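Local coordinates for DHHA1 domain protein (Clostridium perfringens, PDB 3KEW) that binds a zinc ion and probably edits mischarged tRNA, as do relatives of the alanyl-tRNA synthetase editing domain, at residues K14-E19 with V32-T37; Q97-H102 with G197-N202; G106-L111 with R140-E145; S158-K163 with E181-E186. All blocks are in the same frame, centred on the assembly; numbering follows the deposited sequence.

Contact 1: K14-E19 with V32-T37; sequences KEFKGE and VLLDQT
At the open end of the beta hairpin built from strands 15-26 and 29-34, E19 and D35 are joined by a reciprocal pair of bonds. The backbone N of D35 donates to E19 O at 2.9 Å, in the carbonyl plane. In return E19 N reaches D35 OD2 at 2.6 Å, arriving from above the carboxylate plane. D35 CG stands between its own backbone N and carbonyl carbon (chi1 68°), which turns the carboxylate back onto the E19 amide. The same E19 carbonyl also receives a CA-H...O contact from L34 CA at 3.3 Å, so one oxygen meets two successive residues of 32-37.

Beyond D35 the 32-37 segment leaves the hairpin, and strand 36-37 pairs instead with strand 4-5. Strand 15-26 meanwhile continues along strand 82-86, F16 and G18 bonding through their backbones to C84 and L82, which closes the six-stranded antiparallel barrel. Side chains bridge the divergence. Q36 extends its amide so that NE2 donates to K17 O at 2.8 Å, with an N-H...O angle of 153°. The F16 ring presents its edge to Q36 O, 3.2 Å from CE1, and to L34 CD2, 4.2 Å from the same carbon. T37 lies alongside F16, its OG1 3.9 Å from F16 CZ and hydrogen-bonded to H70 and to the backbone N of F39.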
loop_
_atom_site.group_PDB
_atom_site.type_symbol
_atom_site.label_atom_id
_atom_site.label_comp_id
_atom_site.label_asym_id
_atom_site.label_seq_id
_atom_site.Cartn_x
_atom_site.Cartn_y
_atom_site.Cartn_z
ATOM N N LYS A 14 5.134 -12.570 -6.474
ATOM C CA LYS A 14 4.615 -12.021 -7.724
ATOM C C LYS A 14 4.072 -13.072 -8.701
ATOM O O LYS A 14 3.380 -12.727 -9.661
ATOM C CB LYS A 14 5.662 -11.119 -8.395
ATOM C CG LYS A 14 6.932 -11.805 -8.878
ATOM C CD LYS A 14 7.870 -10.764 -9.508
ATOM C CE LYS A 14 8.717 -11.346 -10.632
ATOM N NZ LYS A 14 9.983 -11.952 -10.147
ATOM N N GLU A 15 4.405 -14.344 -8.464
ATOM C CA GLU A 15 3.830 -15.483 -9.199
ATOM C C GLU A 15 3.410 -16.551 -8.212
ATOM O O GLU A 15 4.115 -16.798 -7.219
ATOM C CB GLU A 15 4.834 -16.122 -10.145
ATOM C CG GLU A 15 5.390 -15.232 -11.221
ATOM C CD GLU A 15 6.611 -15.847 -11.861
ATOM O OE1 GLU A 15 7.556 -15.091 -12.174
ATOM O OE2 GLU A 15 6.626 -17.089 -12.031
ATOM N N PHE A 16 2.285 -17.203 -8.504
ATOM C CA PHE A 16 1.720 -18.224 -7.622
ATOM C C PHE A 16 0.779 -19.177 -8.355
ATOM O O PHE A 16 0.404 -18.947 -9.518
ATOM C CB PHE A 16 1.017 -17.585 -6.413
ATOM C CG PHE A 16 -0.223 -16.804 -6.765
ATOM C CD1 PHE A 16 -1.480 -17.328 -6.492
ATOM C CD2 PHE A 16 -0.138 -15.540 -7.357
ATOM C CE1 PHE A 16 -2.634 -16.622 -6.818
ATOM C CE2 PHE A 16 -1.288 -14.827 -7.684
ATOM C CZ PHE A 16 -2.540 -15.370 -7.405
ATOM N N LYS A 17 0.422 -20.255 -7.661
ATOM C CA LYS A 17 -0.478 -21.273 -8.177
ATOM C C LYS A 17 -1.849 -21.083 -7.558
ATOM O O LYS A 17 -1.983 -20.854 -6.351
ATOM C CB LYS A 17 0.067 -22.680 -7.893
ATOM C CG LYS A 17 0.738 -23.385 -9.084
ATOM C CD LYS A 17 1.846 -22.582 -9.739
ATOM C CE LYS A 17 2.517 -23.334 -10.887
ATOM N NZ LYS A 17 1.667 -23.417 -12.111
ATOM N N GLY A 18 -2.874 -21.148 -8.392
ATOM C CA GLY A 18 -4.224 -20.924 -7.909
ATOM C C GLY A 18 -5.233 -21.842 -8.546
ATOM O O GLY A 18 -5.014 -22.373 -9.641
ATOM N N GLU A 19 -6.346 -22.015 -7.845
ATOM C CA GLU A 19 -7.455 -22.808 -8.330
ATOM C C GLU A 19 -8.708 -21.960 -8.282
ATOM O O GLU A 19 -9.052 -21.409 -7.233
ATOM C CB GLU A 19 -7.633 -24.072 -7.482
ATOM C CG GLU A 19 -8.710 -25.024 -8.000
ATOM C CD GLU A 19 -9.043 -26.156 -7.033
ATOM O OE1 GLU A 19 -8.331 -26.331 -6.014
ATOM O OE2 GLU A 19 -10.034 -26.870 -7.293
ATOM N N VAL A 32 -14.050 -14.285 -11.104
ATOM C CA VAL A 32 -13.608 -15.536 -10.468
ATOM C C VAL A 32 -13.094 -15.396 -9.029
ATOM O O VAL A 32 -12.496 -14.382 -8.650
ATOM C CB VAL A 32 -12.571 -16.337 -11.336
ATOM C CG1 VAL A 32 -13.108 -16.600 -12.742
ATOM C CG2 VAL A 32 -11.203 -15.644 -11.394
ATOM N N LEU A 33 -13.353 -16.428 -8.234
ATOM C CA LEU A 33 -12.789 -16.550 -6.899
ATOM C C LEU A 33 -11.650 -17.559 -7.005
ATOM O O LEU A 33 -11.693 -18.449 -7.866
ATOM C CB LEU A 33 -13.847 -17.047 -5.914
ATOM C CG LEU A 33 -14.057 -16.269 -4.615
ATOM C CD1 LEU A 33 -15.365 -16.680 -3.958
ATOM C CD2 LEU A 33 -12.890 -16.447 -3.650
ATOM N N LEU A 34 -10.633 -17.406 -6.155
ATOM C CA LEU A 34 -9.466 -18.299 -6.129
ATOM C C LEU A 34 -9.287 -18.879 -4.730
ATOM O O LEU A 34 -9.726 -18.272 -3.749
ATOM C CB LEU A 34 -8.197 -17.545 -6.532
ATOM C CG LEU A 34 -7.616 -17.605 -7.950
ATOM C CD1 LEU A 34 -8.656 -17.524 -9.051
ATOM C CD2 LEU A 34 -6.598 -16.488 -8.119
ATOM N N ASP A 35 -8.665 -20.059 -4.646
ATOM C CA ASP A 35 -8.381 -20.693 -3.353
ATOM C C ASP A 35 -7.385 -19.862 -2.534
ATOM O O ASP A 35 -7.539 -19.708 -1.318
ATOM C CB ASP A 35 -7.912 -22.153 -3.528
ATOM C CG ASP A 35 -6.525 -22.285 -4.190
ATOM O OD1 ASP A 35 -5.666 -22.976 -3.606
ATOM O OD2 ASP A 35 -6.286 -21.718 -5.279
ATOM N N GLN A 36 -6.387 -19.313 -3.228
ATOM C CA GLN A 36 -5.391 -18.405 -2.652
ATOM C C GLN A 36 -5.061 -17.324 -3.670
ATOM O O GLN A 36 -5.001 -17.594 -4.868
ATOM C CB GLN A 36 -4.123 -19.164 -2.226
ATOM C CG GLN A 36 -3.286 -19.795 -3.341
ATOM C CD GLN A 36 -2.163 -20.666 -2.805
ATOM O OE1 GLN A 36 -1.812 -20.602 -1.625
ATOM N NE2 GLN A 36 -1.602 -21.495 -3.670
ATOM N N THR A 37 -4.867 -16.097 -3.203
ATOM C CA THR A 37 -4.533 -15.016 -4.128
ATOM C C THR A 37 -3.476 -14.048 -3.590
ATOM O O THR A 37 -3.432 -13.742 -2.396
ATOM C CB THR A 37 -5.801 -14.285 -4.671
ATOM O OG1 THR A 37 -5.437 -13.432 -5.762
ATOM C CG2 THR A 37 -6.512 -13.480 -3.581
#

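Contact 2: Q97-H102 with G197-N202; sequences QHLGQH and GVHPRN. With ZN (zinc ion), chain C.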
loop_
_atom_site.group_PDB
_atom_site.type_symbol
_atom_site.label_atom_id
_atom_site.label_comp_id
_atom_site.label_asym_id
_atom_site.label_seq_id
_atom_site.Cartn_x
_atom_site.Cartn_y
_atom_site.Cartn_z
ATOM N N GLN A 97 4.865 4.332 -3.277
ATOM C CA GLN A 97 4.139 5.593 -2.992
ATOM C C GLN A 97 3.492 5.616 -1.623
ATOM O O GLN A 97 3.441 6.665 -0.982
ATOM C CB GLN A 97 3.071 5.908 -4.043
ATOM C CG GLN A 97 3.531 5.863 -5.485
ATOM C CD GLN A 97 4.951 6.373 -5.712
ATOM O OE1 GLN A 97 5.281 7.518 -5.383
ATOM N NE2 GLN A 97 5.791 5.522 -6.307
ATOM N N HIS A 98 2.997 4.459 -1.180
ATOM C CA HIS A 98 2.323 4.360 0.112
ATOM C C HIS A 98 3.317 4.456 1.267
ATOM O O HIS A 98 3.097 5.219 2.206
ATOM C CB HIS A 98 1.508 3.064 0.199
ATOM C CG HIS A 98 0.431 3.086 1.241
ATOM N ND1 HIS A 98 -0.675 2.269 1.170
ATOM C CD2 HIS A 98 0.281 3.822 2.372
ATOM C CE1 HIS A 98 -1.454 2.491 2.214
ATOM N NE2 HIS A 98 -0.898 3.430 2.957
ATOM N N LEU A 99 4.390 3.667 1.212
ATOM C CA LEU A 99 5.436 3.750 2.231
ATOM C C LEU A 99 6.109 5.130 2.186
ATOM O O LEU A 99 6.444 5.687 3.225
ATOM C CB LEU A 99 6.472 2.610 2.084
ATOM C CG LEU A 99 7.718 2.644 3.000
ATOM C CD1 LEU A 99 7.337 2.605 4.473
ATOM C CD2 LEU A 99 8.714 1.531 2.708
ATOM N N GLY A 100 6.301 5.667 0.981
ATOM C CA GLY A 100 6.782 7.036 0.795
ATOM C C GLY A 100 6.007 8.072 1.604
ATOM O O GLY A 100 6.606 8.901 2.293
ATOM N N GLN A 101 4.676 8.000 1.542
ATOM C CA GLN A 101 3.809 8.826 2.385
ATOM C C GLN A 101 4.046 8.615 3.880
ATOM O O GLN A 101 4.207 9.590 4.615
ATOM C CB GLN A 101 2.336 8.600 2.057
ATOM C CG GLN A 101 1.373 9.410 2.931
ATOM C CD GLN A 101 0.768 8.569 4.022
ATOM O OE1 GLN A 101 0.161 7.544 3.734
ATOM N NE2 GLN A 101 0.948 8.982 5.287
ATOM N N HIS A 102 4.057 7.357 4.321
ATOM C CA HIS A 102 4.296 7.024 5.738
ATOM C C HIS A 102 5.639 7.563 6.242
ATOM O O HIS A 102 5.749 8.040 7.381
ATOM C CB HIS A 102 4.293 5.500 5.944
ATOM C CG HIS A 102 2.933 4.891 6.048
ATOM N ND1 HIS A 102 2.577 4.052 7.080
ATOM C CD2 HIS A 102 1.853 4.967 5.233
ATOM C CE1 HIS A 102 1.329 3.651 6.908
ATOM N NE2 HIS A 102 0.867 4.191 5.796
ATOM N N GLY A 197 -2.585 -1.150 3.955
ATOM C CA GLY A 197 -1.783 -1.141 2.738
ATOM C C GLY A 197 -0.858 -2.338 2.614
ATOM O O GLY A 197 -0.651 -3.089 3.574
ATOM N N VAL A 198 -0.330 -2.518 1.409
ATOM C CA VAL A 198 0.753 -3.462 1.137
ATOM C C VAL A 198 2.049 -2.663 0.924
ATOM O O VAL A 198 2.193 -1.927 -0.059
ATOM C CB VAL A 198 0.397 -4.399 -0.062
ATOM C CG1 VAL A 198 1.627 -5.137 -0.597
ATOM C CG2 VAL A 198 -0.679 -5.410 0.376
ATOM N N HIS A 199 2.968 -2.805 1.876
ATOM C CA HIS A 199 4.200 -2.025 1.927
ATOM C C HIS A 199 5.451 -2.864 1.608
ATOM O O HIS A 199 5.443 -4.088 1.785
ATOM C CB HIS A 199 4.329 -1.398 3.324
ATOM C CG HIS A 199 3.328 -0.316 3.584
ATOM N ND1 HIS A 199 3.637 1.022 3.476
ATOM C CD2 HIS A 199 2.013 -0.374 3.907
ATOM C CE1 HIS A 199 2.561 1.743 3.739
ATOM N NE2 HIS A 199 1.561 0.920 4.000
ATOM N N PRO A 200 6.535 -2.211 1.126
ATOM C CA PRO A 200 7.831 -2.893 1.072
ATOM C C PRO A 200 8.318 -3.244 2.484
ATOM O O PRO A 200 7.775 -2.736 3.456
ATOM C CB PRO A 200 8.753 -1.849 0.423
ATOM C CG PRO A 200 7.826 -0.911 -0.309
ATOM C CD PRO A 200 6.621 -0.842 0.582
ATOM N N ARG A 201 9.306 -4.124 2.594
ATOM C CA ARG A 201 9.748 -4.592 3.912
ATOM C C ARG A 201 10.912 -3.797 4.469
ATOM O O ARG A 201 11.352 -4.042 5.595
ATOM C CB ARG A 201 10.100 -6.081 3.886
ATOM C CG ARG A 201 8.903 -6.994 4.104
ATOM C CD ARG A 201 9.353 -8.401 4.448
ATOM N NE ARG A 201 8.399 -9.398 3.970
ATOM C CZ ARG A 201 8.405 -10.678 4.322
ATOM N NH1 ARG A 201 9.314 -11.140 5.172
ATOM N NH2 ARG A 201 7.488 -11.497 3.823
ATOM N N ASN A 202 11.411 -2.860 3.673
ATOM C CA ASN A 202 12.433 -1.924 4.130
ATOM C C ASN A 202 12.341 -0.566 3.434
ATOM O O ASN A 202 11.713 -0.445 2.372
ATOM C CB ASN A 202 13.841 -2.537 4.017
ATOM C CG ASN A 202 14.161 -3.057 2.622
ATOM O OD1 ASN A 202 14.135 -2.318 1.635
ATOM N ND2 ASN A 202 14.489 -4.343 2.542
HETATM ZN ZN ZN C . -1.328 3.917 5.190
HETATM O O HOH W 1 -1.335 6.238 5.177
HETATM O O HOH W 2 -2.080 4.390 7.241
HETATM O O HOH W 3 -3.645 4.088 4.543
#
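With chi1 at -160°, the H98 ring swings out opposite the backbone N, toward H199, whereas H102, one helical turn later, and H199 both place CG anti to the carbonyl carbon; together these settings bring the three imidazoles into one cluster. H199 drives its edge into the angle between the other two. Its CE1 lies 3.4 Å from H98 CD2 and 3.6 Å from H102 NE2, edge-to-face with each ring, the planes inclined at 52° and 64°. At the adjoining ring atom, H199 ND1 meets L99 CB at 3.5 Å, in the ring plane, and P200 CD lies 3.8 Å from L99 CB.

H98 NE2 and H102 NE2, from the HxxxH half of the HxxxH/CxxxH zinc motif of AlaX-type editing domains, each bind zinc at 2.3 Å. C195 of the CxxxH half is the third protein ligand; H199, whose counterpart commonly binds the metal in relatives, leaves its NE2 4.3 Å from the zinc. Q46 steadies the first ring through H98 ND1. Three waters complete six ligands, and water 1 donates to Q101 OE1 at 2.5 Å. With half its shell made of exchangeable water, the zinc could admit a substrate group, consistent with an editing site.

Contact 3: G106-L111 with R140-E145; sequences GCFYDL and REAEKE
E145 OE2, held by R148 in a salt bridge, ends a side chain that lies across C107 and L111 of the neighbouring helix. Bending at chi2 (81°) lets its CG rest 3.8 Å from C107 SG while the carboxylate runs on toward D110 of the facing helix. There E145 OE2 comes to 4.4 Å from D110 OD1, a like-charged neighbour whose effect R148 probably offsets. L111 CD1 fits against helix 136-152, 3.8 Å from E145 CB and 3.7 Å from E141 O.

The small residue at the centre of the crossing is A142, the nearest residue to C107 by CA position. Its methyl sits over the middle of the F108 ring, CB being 3.6 Å from the ring centroid and 14° off the normal, a face-on CH-pi contact. The axes of the two short segments pass 9.1 Å apart at 114°. On another side of helix 136-152, R140 and E143 form a salt bridge within the helix, and both also bond to the backbone of I211.

The segments 106-111 and 140-145 cross steeply; their helices both touch the four-stranded antiparallel sheet, an alpha+beta core consistent with the editing-domain fold of alanyl-tRNA synthetase relatives.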
loop_
_atom_site.group_PDB
_atom_site.type_symbol
_atom_site.label_atom_id
_atom_site.label_comp_id
_atom_site.label_asym_id
_atom_site.label_seq_id
_atom_site.Cartn_x
_atom_site.Cartn_y
_atom_site.Cartn_z
ATOM N N GLY A 106 6.187 10.503 8.984
ATOM C CA GLY A 106 6.981 10.158 10.168
ATOM C C GLY A 106 8.159 11.087 10.380
ATOM O O GLY A 106 8.513 11.389 11.525
ATOM N N CYS A 107 8.759 11.543 9.278
ATOM C CA CYS A 107 9.859 12.520 9.322
ATOM C C CYS A 107 9.369 13.903 9.748
ATOM O O CYS A 107 9.984 14.546 10.599
ATOM C CB CYS A 107 10.586 12.615 7.974
ATOM S SG CYS A 107 11.611 11.211 7.594
ATOM N N PHE A 108 8.257 14.352 9.167
ATOM C CA PHE A 108 7.643 15.613 9.586
ATOM C C PHE A 108 7.313 15.679 11.076
ATOM O O PHE A 108 7.546 16.704 11.710
ATOM C CB PHE A 108 6.409 15.920 8.765
ATOM C CG PHE A 108 6.706 16.620 7.477
ATOM C CD1 PHE A 108 7.149 17.943 7.474
ATOM C CD2 PHE A 108 6.539 15.968 6.267
ATOM C CE1 PHE A 108 7.415 18.597 6.279
ATOM C CE2 PHE A 108 6.805 16.619 5.065
ATOM C CZ PHE A 108 7.244 17.938 5.078
ATOM N N TYR A 109 6.791 14.585 11.628
ATOM C CA TYR A 109 6.479 14.524 13.050
ATOM C C TYR A 109 7.728 14.415 13.912
ATOM O O TYR A 109 7.820 15.063 14.959
ATOM C CB TYR A 109 5.527 13.359 13.371
ATOM C CG TYR A 109 5.056 13.369 14.804
ATOM C CD1 TYR A 109 3.991 14.183 15.198
ATOM C CD2 TYR A 109 5.693 12.596 15.777
ATOM C CE1 TYR A 109 3.567 14.224 16.529
ATOM C CE2 TYR A 109 5.279 12.629 17.103
ATOM C CZ TYR A 109 4.210 13.441 17.470
ATOM O OH TYR A 109 3.787 13.461 18.777
ATOM N N ASP A 110 8.667 13.566 13.495
ATOM C CA ASP A 110 9.898 13.355 14.257
ATOM C C ASP A 110 10.749 14.627 14.338
ATOM O O ASP A 110 11.249 14.969 15.407
ATOM C CB ASP A 110 10.717 12.209 13.667
ATOM C CG ASP A 110 12.014 11.981 14.411
ATOM O OD1 ASP A 110 13.083 12.243 13.823
ATOM O OD2 ASP A 110 11.962 11.555 15.586
ATOM N N LEU A 111 10.882 15.326 13.214
ATOM C CA LEU A 111 11.694 16.539 13.157
ATOM C C LEU A 111 10.999 17.770 13.745
ATOM O O LEU A 111 11.589 18.474 14.567
ATOM C CB LEU A 111 12.143 16.831 11.719
ATOM C CG LEU A 111 13.047 15.839 10.977
ATOM C CD1 LEU A 111 13.351 16.380 9.598
ATOM C CD2 LEU A 111 14.332 15.538 11.737
ATOM N N ARG A 140 12.137 20.981 2.768
ATOM C CA ARG A 140 13.379 20.412 2.213
ATOM C C ARG A 140 14.200 19.639 3.246
ATOM O O ARG A 140 14.879 18.680 2.893
ATOM C CB ARG A 140 14.236 21.477 1.511
ATOM C CG ARG A 140 13.600 22.086 0.254
ATOM C CD ARG A 140 13.335 21.062 -0.810
ATOM N NE ARG A 140 12.575 21.641 -1.920
ATOM C CZ ARG A 140 11.993 20.936 -2.889
ATOM N NH1 ARG A 140 12.063 19.612 -2.891
ATOM N NH2 ARG A 140 11.332 21.563 -3.857
ATOM N N GLU A 141 14.126 20.039 4.518
ATOM C CA GLU A 141 14.771 19.270 5.589
ATOM C C GLU A 141 14.103 17.905 5.825
ATOM O O GLU A 141 14.774 16.926 6.173
ATOM C CB GLU A 141 14.811 20.074 6.891
ATOM C CG GLU A 141 15.915 21.114 6.929
ATOM C CD GLU A 141 15.820 22.064 8.119
ATOM O OE1 GLU A 141 14.889 21.926 8.947
ATOM O OE2 GLU A 141 16.687 22.958 8.223
ATOM N N ALA A 142 12.785 17.841 5.634
ATOM C CA ALA A 142 12.058 16.577 5.779
ATOM C C ALA A 142 12.347 15.627 4.612
ATOM O O ALA A 142 12.563 14.439 4.827
ATOM C CB ALA A 142 10.557 16.826 5.932
ATOM N N GLU A 143 12.361 16.175 3.396
ATOM C CA GLU A 143 12.803 15.468 2.189
ATOM C C GLU A 143 14.210 14.865 2.335
ATOM O O GLU A 143 14.439 13.706 1.979
ATOM C CB GLU A 143 12.765 16.418 0.989
ATOM C CG GLU A 143 13.065 15.748 -0.365
ATOM C CD GLU A 143 13.213 16.741 -1.509
ATOM O OE1 GLU A 143 12.702 16.468 -2.614
ATOM O OE2 GLU A 143 13.843 17.802 -1.314
ATOM N N LYS A 144 15.135 15.654 2.882
ATOM C CA LYS A 144 16.511 15.223 3.120
ATOM C C LYS A 144 16.566 14.068 4.113
ATOM O O LYS A 144 17.240 13.053 3.869
ATOM C CB LYS A 144 17.341 16.399 3.638
ATOM C CG LYS A 144 18.839 16.267 3.438
ATOM C CD LYS A 144 19.557 17.534 3.906
ATOM C CE LYS A 144 21.055 17.474 3.626
ATOM N NZ LYS A 144 21.754 18.673 4.176
ATOM N N GLU A 145 15.842 14.223 5.222
ATOM C CA GLU A 145 15.797 13.209 6.270
ATOM C C GLU A 145 15.139 11.908 5.797
ATOM O O GLU A 145 15.596 10.812 6.139
ATOM C CB GLU A 145 15.104 13.773 7.516
ATOM C CG GLU A 145 14.917 12.792 8.670
ATOM C CD GLU A 145 16.158 12.598 9.530
ATOM O OE1 GLU A 145 17.226 13.153 9.211
ATOM O OE2 GLU A 145 16.057 11.886 10.548
#

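Contact 4: S158-K163 with E181-E186; sequences SYAPSK and EIRIVE
Y159 is gripped at both ends by the strand it faces. Its backbone N donates to I184 O at 3.0 Å and its O accepts from I184 N at 2.7 Å, making an antiparallel hydrogen-bonded pair. At the far end of the ring, Y159 OH donates to E186 OE1 at 2.8 Å, meeting the carboxylate on its anti side and 32° out of its plane. A chi1 of 55° folds the ring over I184, whose CB lies beneath one face toward the rim and whose CG2 is 3.6 Å from CZ of Y159. P161 CG adds a further apolar contact, 3.7 Å from I184 CG1.

On the other face of the sheet, S158 and V185 form the adjoining antiparallel non-hydrogen-bonded pair, with S158 OG 3.7 Å from V185 CG2. R183, doubly bent, lays its guanidinium face over the peptide joining Y159 to A160; E181 OE1 lies at the guanidinium edge in a long salt bridge, and Y8 makes a cation-pi contact. Further out, strand 184-187 is the middle of a three-stranded sheet, with V185 hydrogen-bonded through its backbone to N193 and touching C195 and H199 near the zinc. The phenol-carboxylate bond adds a side-chain link between the two strands, and would probably help keep E186 ionised.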
loop_
_atom_site.group_PDB
_atom_site.type_symbol
_atom_site.label_atom_id
_atom_site.label_comp_id
_atom_site.label_asym_id
_atom_site.label_seq_id
_atom_site.Cartn_x
_atom_site.Cartn_y
_atom_site.Cartn_z
ATOM N N SER A 158 5.027 -5.223 8.565
ATOM C CA SER A 158 3.574 -5.296 8.396
ATOM C C SER A 158 3.023 -6.554 9.068
ATOM O O SER A 158 3.391 -7.675 8.710
ATOM C CB SER A 158 3.182 -5.287 6.916
ATOM O OG SER A 158 3.579 -4.083 6.296
ATOM N N TYR A 159 2.137 -6.366 10.039
ATOM C CA TYR A 159 1.628 -7.485 10.836
ATOM C C TYR A 159 0.204 -7.261 11.350
ATOM O O TYR A 159 -0.254 -6.124 11.469
ATOM C CB TYR A 159 2.589 -7.836 11.990
ATOM C CG TYR A 159 2.952 -6.697 12.923
ATOM C CD1 TYR A 159 2.308 -6.538 14.148
ATOM C CD2 TYR A 159 3.969 -5.798 12.595
ATOM C CE1 TYR A 159 2.648 -5.493 15.013
ATOM C CE2 TYR A 159 4.313 -4.752 13.442
ATOM C CZ TYR A 159 3.654 -4.604 14.651
ATOM O OH TYR A 159 4.013 -3.559 15.488
ATOM N N ALA A 160 -0.501 -8.358 11.618
ATOM C CA ALA A 160 -1.800 -8.297 12.264
ATOM C C ALA A 160 -1.610 -8.827 13.675
ATOM O O ALA A 160 -1.549 -10.046 13.866
ATOM C CB ALA A 160 -2.817 -9.124 11.499
ATOM N N PRO A 161 -1.478 -7.916 14.663
ATOM C CA PRO A 161 -1.240 -8.318 16.050
ATOM C C PRO A 161 -2.350 -9.199 16.612
ATOM O O PRO A 161 -3.530 -8.983 16.326
ATOM C CB PRO A 161 -1.229 -6.986 16.816
ATOM C CG PRO A 161 -0.970 -5.955 15.822
ATOM C CD PRO A 161 -1.557 -6.449 14.533
ATOM N N SER A 162 -1.950 -10.202 17.386
ATOM C CA SER A 162 -2.860 -10.953 18.231
ATOM C C SER A 162 -3.421 -10.012 19.296
ATOM O O SER A 162 -2.747 -9.066 19.711
ATOM C CB SER A 162 -2.118 -12.110 18.895
ATOM O OG SER A 162 -2.950 -12.774 19.828
ATOM N N LYS A 163 -4.648 -10.285 19.738
ATOM C CA LYS A 163 -5.334 -9.472 20.753
ATOM C C LYS A 163 -4.538 -9.339 22.061
ATOM O O LYS A 163 -4.700 -8.358 22.792
ATOM C CB LYS A 163 -6.733 -10.033 21.026
ATOM C CG LYS A 163 -7.590 -10.193 19.774
ATOM C CD LYS A 163 -8.717 -11.193 19.994
ATOM C CE LYS A 163 -9.411 -11.542 18.683
ATOM N NZ LYS A 163 -10.551 -12.482 18.887
ATOM N N GLU A 181 -9.830 -7.434 11.480
ATOM C CA GLU A 181 -8.576 -7.410 12.238
ATOM C C GLU A 181 -7.777 -6.133 11.947
ATOM O O GLU A 181 -7.742 -5.654 10.807
ATOM C CB GLU A 181 -7.730 -8.664 11.968
ATOM C CG GLU A 181 -7.537 -9.006 10.492
ATOM C CD GLU A 181 -6.223 -9.722 10.220
ATOM O OE1 GLU A 181 -5.508 -9.304 9.280
ATOM O OE2 GLU A 181 -5.900 -10.691 10.942
ATOM N N ILE A 182 -7.160 -5.583 12.990
ATOM C CA ILE A 182 -6.279 -4.432 12.851
ATOM C C ILE A 182 -4.926 -4.896 12.288
ATOM O O ILE A 182 -4.288 -5.798 12.849
ATOM C CB ILE A 182 -6.108 -3.666 14.209
ATOM C CG1 ILE A 182 -7.355 -2.838 14.537
ATOM C CG2 ILE A 182 -4.909 -2.727 14.189
ATOM C CD1 ILE A 182 -8.251 -3.450 15.592
ATOM N N ARG A 183 -4.520 -4.314 11.156
ATOM C CA ARG A 183 -3.153 -4.484 10.650
ATOM C C ARG A 183 -2.321 -3.276 11.066
ATOM O O ARG A 183 -2.820 -2.143 11.106
ATOM C CB ARG A 183 -3.109 -4.602 9.128
ATOM C CG ARG A 183 -4.193 -5.439 8.479
ATOM C CD ARG A 183 -3.672 -6.751 7.979
ATOM N NE ARG A 183 -2.334 -6.669 7.384
ATOM C CZ ARG A 183 -1.484 -7.693 7.362
ATOM N NH1 ARG A 183 -1.844 -8.855 7.890
ATOM N NH2 ARG A 183 -0.282 -7.564 6.822
ATOM N N ILE A 184 -1.053 -3.523 11.366
ATOM C CA ILE A 184 -0.119 -2.474 11.759
ATOM C C ILE A 184 1.035 -2.421 10.750
ATOM O O ILE A 184 1.547 -3.464 10.333
ATOM C CB ILE A 184 0.410 -2.723 13.200
ATOM C CG1 ILE A 184 -0.715 -2.577 14.244
ATOM C CG2 ILE A 184 1.604 -1.833 13.530
ATOM C CD1 ILE A 184 -1.266 -1.143 14.454
ATOM N N VAL A 185 1.406 -1.207 10.329
ATOM C CA VAL A 185 2.633 -0.982 9.566
ATOM C C VAL A 185 3.581 -0.122 10.393
ATOM O O VAL A 185 3.242 1.008 10.769
ATOM C CB VAL A 185 2.370 -0.316 8.208
ATOM C CG1 VAL A 185 3.696 0.012 7.515
ATOM C CG2 VAL A 185 1.528 -1.223 7.333
ATOM N N GLU A 186 4.761 -0.668 10.677
ATOM C CA GLU A 186 5.714 -0.039 11.574
ATOM C C GLU A 186 7.047 0.213 10.886
ATOM O O GLU A 186 7.737 -0.733 10.501
ATOM C CB GLU A 186 5.931 -0.929 12.800
ATOM C CG GLU A 186 6.964 -0.405 13.802
ATOM C CD GLU A 186 7.239 -1.393 14.931
ATOM O OE1 GLU A 186 6.572 -2.448 14.989
ATOM O OE2 GLU A 186 8.126 -1.114 15.765
#

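In the fold
Contact 2 is the buried one, near the centre of the chain, and the only one to hold a metal; contacts 1 and 3 are partly buried and lie on opposite sides of that centre, and contact 4 is a surface contact. Helix 88-112 serves contacts 2 and 3, its 97-102 part supplying zinc ligands and its 106-111 part packing against helix 136-152, which leads into strand 156-159 of contact 4. Contacts 2 and 4 touch directly, H199 CD2 lying 3.6 Å from V185 CG2. Contact 1 stands apart in the barrel, its nearest atoms about 9 Å from contact 2. Three hydrogen bonds cross each of contacts 1 and 4, whereas none crosses contacts 2 and 3.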